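Local coordinates for protein phosphatidylinositol-specific phospholipase C (Listeria monocytogenes, PDB 2PLC) that belongs to the phosphatidylinositol-specific phospholipase C family and is built on a TIM-barrel type of fold, at residues A[180-194]-A[211-224]. Residues are numbered along the deposited sequence; the frame is centred on the assembly and turned at random.
Sequences QVIQDDYNGPSVKTK and KLFLNHISATSLTF
Strands 180-183 and 212-216 are the two parallel strands of a beta-alpha-beta unit whose crossover is helix 191-207; the loops that follow them stay paired beyond the strand ends. In the sheet strand 212-216 runs between 180-183 and 253-257, and four backbone bonds (Val181 N to Leu212 O, Leu214 N to Val181 O, Gln183 N to Leu214 O and, last, His216 N to Gln183 O) join it to 180-183. On one face of the sheet Val181 lies beside Phe213: its CB sits 3.7 Å from the ring centroid, over the face, as a CH-pi contact, and CG1, anti to the backbone N (chi1 179°), reaches Phe213 CE2 at 3.5 Å. Ala205 of the crossover helix touches Phe213 as well. Ile182 and Leu214 point together to the other face. At the strand ends Gln183 O accepts two hydrogen bonds, from His216 N at 3.0 Å and from His216 ND1 at 2.9 Å; the acceptor lies in the imidazole plane, although ND1 stands above the carbonyl plane. Over one face of that ring comes Asp184 OD1, 3.6 Å from His216 CG, with carboxylate and ring planes 31° apart. Lys194, bent at chi2 (65°), brings NZ from the first turn of the helix to His216 O at 2.9 Å and to Asp185 O, and more weakly to Ser218 O; water 1 is a further partner of this amine. Farther on, the register slips by one residue, and Thr220 N bonds to Tyr186 O at 3.1 Å while Gly188 N bonds to Thr220 O. An ammonium held by Asp185 O of the first loop and His216 O at the end of the second strand ties the helix start to the strand ends, and the bond from ND1 helps to hold the imidazole's rotation, with Asp184 OD1 over one face.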
loop_
_atom_site.group_PDB
_atom_site.type_symbol
_atom_site.label_atom_id
_atom_site.label_comp_id
_atom_site.label_asym_id
_atom_site.label_seq_id
_atom_site.Cartn_x
_atom_site.Cartn_y
_atom_site.Cartn_z
ATOM N N GLN A 180 -8.690 -7.671 7.766
ATOM C CA GLN A 180 -8.291 -6.302 7.469
ATOM C C GLN A 180 -9.325 -5.288 7.933
ATOM O O GLN A 180 -10.520 -5.557 7.906
ATOM C CB GLN A 180 -8.105 -6.136 5.964
ATOM C CG GLN A 180 -6.884 -6.817 5.392
ATOM C CD GLN A 180 -7.053 -7.157 3.927
ATOM O OE1 GLN A 180 -6.818 -8.291 3.515
ATOM N NE2 GLN A 180 -7.482 -6.183 3.135
ATOM N N VAL A 181 -8.854 -4.127 8.370
ATOM C CA VAL A 181 -9.739 -3.047 8.794
ATOM C C VAL A 181 -9.382 -1.872 7.890
ATOM O O VAL A 181 -8.248 -1.385 7.917
ATOM C CB VAL A 181 -9.511 -2.663 10.267
ATOM C CG1 VAL A 181 -10.429 -1.516 10.655
ATOM C CG2 VAL A 181 -9.773 -3.862 11.162
ATOM N N ILE A 182 -10.344 -1.428 7.084
ATOM C CA ILE A 182 -10.103 -0.340 6.139
ATOM C C ILE A 182 -10.823 0.991 6.390
ATOM O O ILE A 182 -12.045 1.041 6.547
ATOM C CB ILE A 182 -10.409 -0.803 4.685
ATOM C CG1 ILE A 182 -9.612 -2.069 4.362
ATOM C CG2 ILE A 182 -10.059 0.300 3.679
ATOM C CD1 ILE A 182 -9.930 -2.668 3.023
ATOM N N GLN A 183 -10.042 2.064 6.449
ATOM C CA GLN A 183 -10.585 3.404 6.610
ATOM C C GLN A 183 -10.292 4.070 5.268
ATOM O O GLN A 183 -9.138 4.353 4.942
ATOM C CB GLN A 183 -9.903 4.162 7.755
ATOM C CG GLN A 183 -10.471 5.567 8.012
ATOM C CD GLN A 183 -9.867 6.640 7.112
ATOM O OE1 GLN A 183 -8.734 7.064 7.316
ATOM N NE2 GLN A 183 -10.631 7.087 6.119
ATOM N N ASP A 184 -11.336 4.261 4.472
ATOM C CA ASP A 184 -11.188 4.866 3.161
ATOM C C ASP A 184 -12.299 5.866 2.874
ATOM O O ASP A 184 -13.005 5.759 1.867
ATOM C CB ASP A 184 -11.154 3.779 2.086
ATOM C CG ASP A 184 -10.705 4.302 0.731
ATOM O OD1 ASP A 184 -10.056 5.364 0.670
ATOM O OD2 ASP A 184 -10.996 3.632 -0.277
ATOM N N ASP A 185 -12.466 6.826 3.774
ATOM C CA ASP A 185 -13.467 7.871 3.600
ATOM C C ASP A 185 -12.815 8.949 2.722
ATOM O O ASP A 185 -12.255 9.936 3.221
ATOM C CB ASP A 185 -13.870 8.439 4.964
ATOM C CG ASP A 185 -14.866 9.577 4.854
ATOM O OD1 ASP A 185 -15.694 9.573 3.919
ATOM O OD2 ASP A 185 -14.819 10.486 5.707
ATOM N N TYR A 186 -12.870 8.738 1.412
ATOM C CA TYR A 186 -12.257 9.662 0.459
ATOM C C TYR A 186 -13.205 10.716 -0.117
ATOM O O TYR A 186 -12.759 11.789 -0.529
ATOM C CB TYR A 186 -11.643 8.873 -0.703
ATOM C CG TYR A 186 -12.681 8.176 -1.551
ATOM C CD1 TYR A 186 -13.162 6.912 -1.203
ATOM C CD2 TYR A 186 -13.224 8.802 -2.676
ATOM C CE1 TYR A 186 -14.165 6.289 -1.955
ATOM C CE2 TYR A 186 -14.228 8.189 -3.432
ATOM C CZ TYR A 186 -14.694 6.935 -3.067
ATOM O OH TYR A 186 -15.693 6.338 -3.806
ATOM N N ASN A 187 -14.500 10.403 -0.144
ATOM C CA ASN A 187 -15.508 11.295 -0.724
ATOM C C ASN A 187 -15.776 12.633 -0.026
ATOM O O ASN A 187 -16.725 12.775 0.743
ATOM C CB ASN A 187 -16.821 10.532 -0.936
ATOM C CG ASN A 187 -17.678 11.132 -2.038
ATOM O OD1 ASN A 187 -17.196 11.893 -2.879
ATOM N ND2 ASN A 187 -18.957 10.776 -2.045
ATOM N N GLY A 188 -14.929 13.610 -0.336
ATOM C CA GLY A 188 -15.043 14.957 0.195
ATOM C C GLY A 188 -15.297 15.199 1.671
ATOM O O GLY A 188 -16.198 15.966 2.003
ATOM N N PRO A 189 -14.542 14.572 2.586
ATOM C CA PRO A 189 -14.794 14.823 4.005
ATOM C C PRO A 189 -14.121 16.134 4.411
ATOM O O PRO A 189 -13.232 16.612 3.711
ATOM C CB PRO A 189 -14.102 13.640 4.673
ATOM C CG PRO A 189 -12.915 13.437 3.797
ATOM C CD PRO A 189 -13.502 13.540 2.413
ATOM N N SER A 190 -14.573 16.747 5.500
ATOM C CA SER A 190 -13.935 17.968 5.972
ATOM C C SER A 190 -12.606 17.532 6.589
ATOM O O SER A 190 -12.463 16.390 7.019
ATOM C CB SER A 190 -14.798 18.660 7.024
ATOM O OG SER A 190 -14.970 17.827 8.151
ATOM N N VAL A 191 -11.626 18.426 6.606
ATOM C CA VAL A 191 -10.326 18.107 7.175
ATOM C C VAL A 191 -10.452 17.639 8.631
ATOM O O VAL A 191 -9.825 16.658 9.016
ATOM C CB VAL A 191 -9.375 19.318 7.060
ATOM C CG1 VAL A 191 -8.077 19.064 7.808
ATOM C CG2 VAL A 191 -9.093 19.601 5.592
ATOM N N LYS A 192 -11.300 18.311 9.413
ATOM C CA LYS A 192 -11.525 17.969 10.823
ATOM C C LYS A 192 -12.067 16.546 10.977
ATOM O O LYS A 192 -11.539 15.754 11.754
ATOM C CB LYS A 192 -12.488 18.976 11.479
ATOM C CG LYS A 192 -11.837 19.947 12.492
ATOM C CD LYS A 192 -11.731 19.354 13.924
ATOM C CE LYS A 192 -10.982 20.285 14.921
ATOM N NZ LYS A 192 -10.664 19.667 16.258
ATOM N N THR A 193 -13.092 16.212 10.201
ATOM C CA THR A 193 -13.686 14.881 10.259
ATOM C C THR A 193 -12.703 13.807 9.801
ATOM O O THR A 193 -12.556 12.778 10.458
ATOM C CB THR A 193 -14.966 14.804 9.401
ATOM O OG1 THR A 193 -15.939 15.718 9.925
ATOM C CG2 THR A 193 -15.544 13.395 9.409
ATOM N N LYS A 194 -12.032 14.054 8.680
ATOM C CA LYS A 194 -11.066 13.104 8.137
ATOM C C LYS A 194 -9.943 12.831 9.140
ATOM O O LYS A 194 -9.490 11.691 9.286
ATOM C CB LYS A 194 -10.486 13.633 6.824
ATOM C CG LYS A 194 -9.491 12.704 6.140
ATOM C CD LYS A 194 -10.130 11.400 5.659
ATOM C CE LYS A 194 -9.101 10.542 4.912
ATOM N NZ LYS A 194 -9.659 9.264 4.377
ATOM N N LYS A 211 -4.959 -8.101 13.154
ATOM C CA LYS A 211 -5.597 -7.540 11.967
ATOM C C LYS A 211 -4.762 -6.470 11.287
ATOM O O LYS A 211 -3.974 -5.779 11.932
ATOM C CB LYS A 211 -6.969 -6.956 12.316
ATOM C CG LYS A 211 -8.083 -7.980 12.381
ATOM C CD LYS A 211 -9.402 -7.326 12.732
ATOM C CE LYS A 211 -10.579 -8.240 12.425
ATOM N NZ LYS A 211 -10.550 -9.517 13.188
ATOM N N LEU A 212 -4.919 -6.362 9.972
ATOM C CA LEU A 212 -4.203 -5.356 9.196
ATOM C C LEU A 212 -5.085 -4.127 9.052
ATOM O O LEU A 212 -6.239 -4.237 8.640
ATOM C CB LEU A 212 -3.846 -5.882 7.805
ATOM C CG LEU A 212 -2.512 -6.602 7.630
ATOM C CD1 LEU A 212 -2.375 -7.050 6.191
ATOM C CD2 LEU A 212 -1.367 -5.675 8.006
ATOM N N PHE A 213 -4.552 -2.971 9.435
ATOM C CA PHE A 213 -5.286 -1.715 9.336
ATOM C C PHE A 213 -4.760 -0.859 8.186
ATOM O O PHE A 213 -3.579 -0.500 8.160
ATOM C CB PHE A 213 -5.181 -0.925 10.641
ATOM C CG PHE A 213 -6.065 -1.445 11.744
ATOM C CD1 PHE A 213 -5.744 -2.618 12.419
ATOM C CD2 PHE A 213 -7.210 -0.750 12.117
ATOM C CE1 PHE A 213 -6.554 -3.090 13.452
ATOM C CE2 PHE A 213 -8.024 -1.213 13.147
ATOM C CZ PHE A 213 -7.695 -2.385 13.814
ATOM N N LEU A 214 -5.626 -0.594 7.210
ATOM C CA LEU A 214 -5.280 0.241 6.064
ATOM C C LEU A 214 -5.918 1.599 6.355
ATOM O O LEU A 214 -7.113 1.793 6.163
ATOM C CB LEU A 214 -5.834 -0.357 4.764
ATOM C CG LEU A 214 -5.220 -1.625 4.145
ATOM C CD1 LEU A 214 -3.801 -1.358 3.731
ATOM C CD2 LEU A 214 -5.270 -2.806 5.096
ATOM N N ASN A 215 -5.108 2.522 6.854
ATOM C CA ASN A 215 -5.563 3.855 7.233
ATOM C C ASN A 215 -5.258 4.919 6.163
ATOM O O ASN A 215 -4.145 5.435 6.092
ATOM C CB ASN A 215 -4.880 4.216 8.560
ATOM C CG ASN A 215 -5.605 5.294 9.337
ATOM O OD1 ASN A 215 -6.578 5.889 8.866
ATOM N ND2 ASN A 215 -5.133 5.548 10.549
ATOM N N HIS A 216 -6.253 5.256 5.345
ATOM C CA HIS A 216 -6.078 6.259 4.296
ATOM C C HIS A 216 -6.087 7.705 4.770
ATOM O O HIS A 216 -7.082 8.190 5.310
ATOM C CB HIS A 216 -7.143 6.099 3.210
ATOM C CG HIS A 216 -6.942 4.897 2.345
ATOM N ND1 HIS A 216 -7.455 3.659 2.662
ATOM C CD2 HIS A 216 -6.256 4.735 1.188
ATOM C CE1 HIS A 216 -7.093 2.786 1.738
ATOM N NE2 HIS A 216 -6.364 3.414 0.833
ATOM N N ILE A 217 -4.971 8.390 4.561
ATOM C CA ILE A 217 -4.851 9.799 4.907
ATOM C C ILE A 217 -5.412 10.595 3.705
ATOM O O ILE A 217 -5.901 11.717 3.851
ATOM C CB ILE A 217 -3.364 10.200 5.107
ATOM C CG1 ILE A 217 -2.654 9.220 6.043
ATOM C CG2 ILE A 217 -3.256 11.627 5.610
ATOM C CD1 ILE A 217 -3.151 9.227 7.444
ATOM N N SER A 218 -5.369 9.975 2.524
ATOM C CA SER A 218 -5.831 10.571 1.271
ATOM C C SER A 218 -7.336 10.831 1.131
ATOM O O SER A 218 -8.161 10.146 1.736
ATOM C CB SER A 218 -5.360 9.705 0.102
ATOM O OG SER A 218 -5.701 8.344 0.316
ATOM N N ALA A 219 -7.676 11.802 0.287
ATOM C CA ALA A 219 -9.064 12.173 0.022
ATOM C C ALA A 219 -9.156 13.088 -1.205
ATOM O O ALA A 219 -8.148 13.632 -1.656
ATOM C CB ALA A 219 -9.656 12.864 1.231
ATOM N N THR A 220 -10.362 13.230 -1.753
ATOM C CA THR A 220 -10.604 14.093 -2.912
ATOM C C THR A 220 -11.898 14.830 -2.667
ATOM O O THR A 220 -12.734 14.386 -1.883
ATOM C CB THR A 220 -10.843 13.326 -4.224
ATOM O OG1 THR A 220 -10.297 12.006 -4.140
ATOM C CG2 THR A 220 -10.196 14.067 -5.373
ATOM N N SER A 221 -12.082 15.918 -3.406
ATOM C CA SER A 221 -13.271 16.747 -3.308
ATOM C C SER A 221 -13.363 17.550 -4.596
ATOM O O SER A 221 -12.365 17.701 -5.317
ATOM C CB SER A 221 -13.151 17.689 -2.109
ATOM O OG SER A 221 -14.220 18.610 -2.073
ATOM N N LEU A 222 -14.567 18.020 -4.912
ATOM C CA LEU A 222 -14.778 18.830 -6.108
ATOM C C LEU A 222 -14.073 20.166 -5.920
ATOM O O LEU A 222 -13.501 20.714 -6.862
ATOM C CB LEU A 222 -16.270 19.085 -6.335
ATOM C CG LEU A 222 -17.190 17.879 -6.536
ATOM C CD1 LEU A 222 -18.617 18.362 -6.700
ATOM C CD2 LEU A 222 -16.763 17.072 -7.746
ATOM N N THR A 223 -14.076 20.648 -4.678
ATOM C CA THR A 223 -13.471 21.926 -4.326
ATOM C C THR A 223 -12.150 21.828 -3.564
ATOM O O THR A 223 -11.616 22.845 -3.119
ATOM C CB THR A 223 -14.466 22.789 -3.512
ATOM O OG1 THR A 223 -14.836 22.102 -2.310
ATOM C CG2 THR A 223 -15.722 23.062 -4.334
ATOM N N PHE A 224 -11.623 20.612 -3.421
ATOM C CA PHE A 224 -10.357 20.388 -2.715
ATOM C C PHE A 224 -9.613 19.245 -3.404
ATOM O O PHE A 224 -10.147 18.148 -3.546
ATOM C CB PHE A 224 -10.630 20.035 -1.254
ATOM C CG PHE A 224 -9.780 20.786 -0.275
ATOM C CD1 PHE A 224 -9.643 22.164 -0.365
ATOM C CD2 PHE A 224 -9.125 20.116 0.751
ATOM C CE1 PHE A 224 -8.864 22.866 0.553
ATOM C CE2 PHE A 224 -8.346 20.803 1.673
ATOM C CZ PHE A 224 -8.215 22.181 1.575
HETATM O O HOH W 1 -9.808 7.697 1.949
HETATM O O HOH W 2 -8.175 7.530 -0.570
#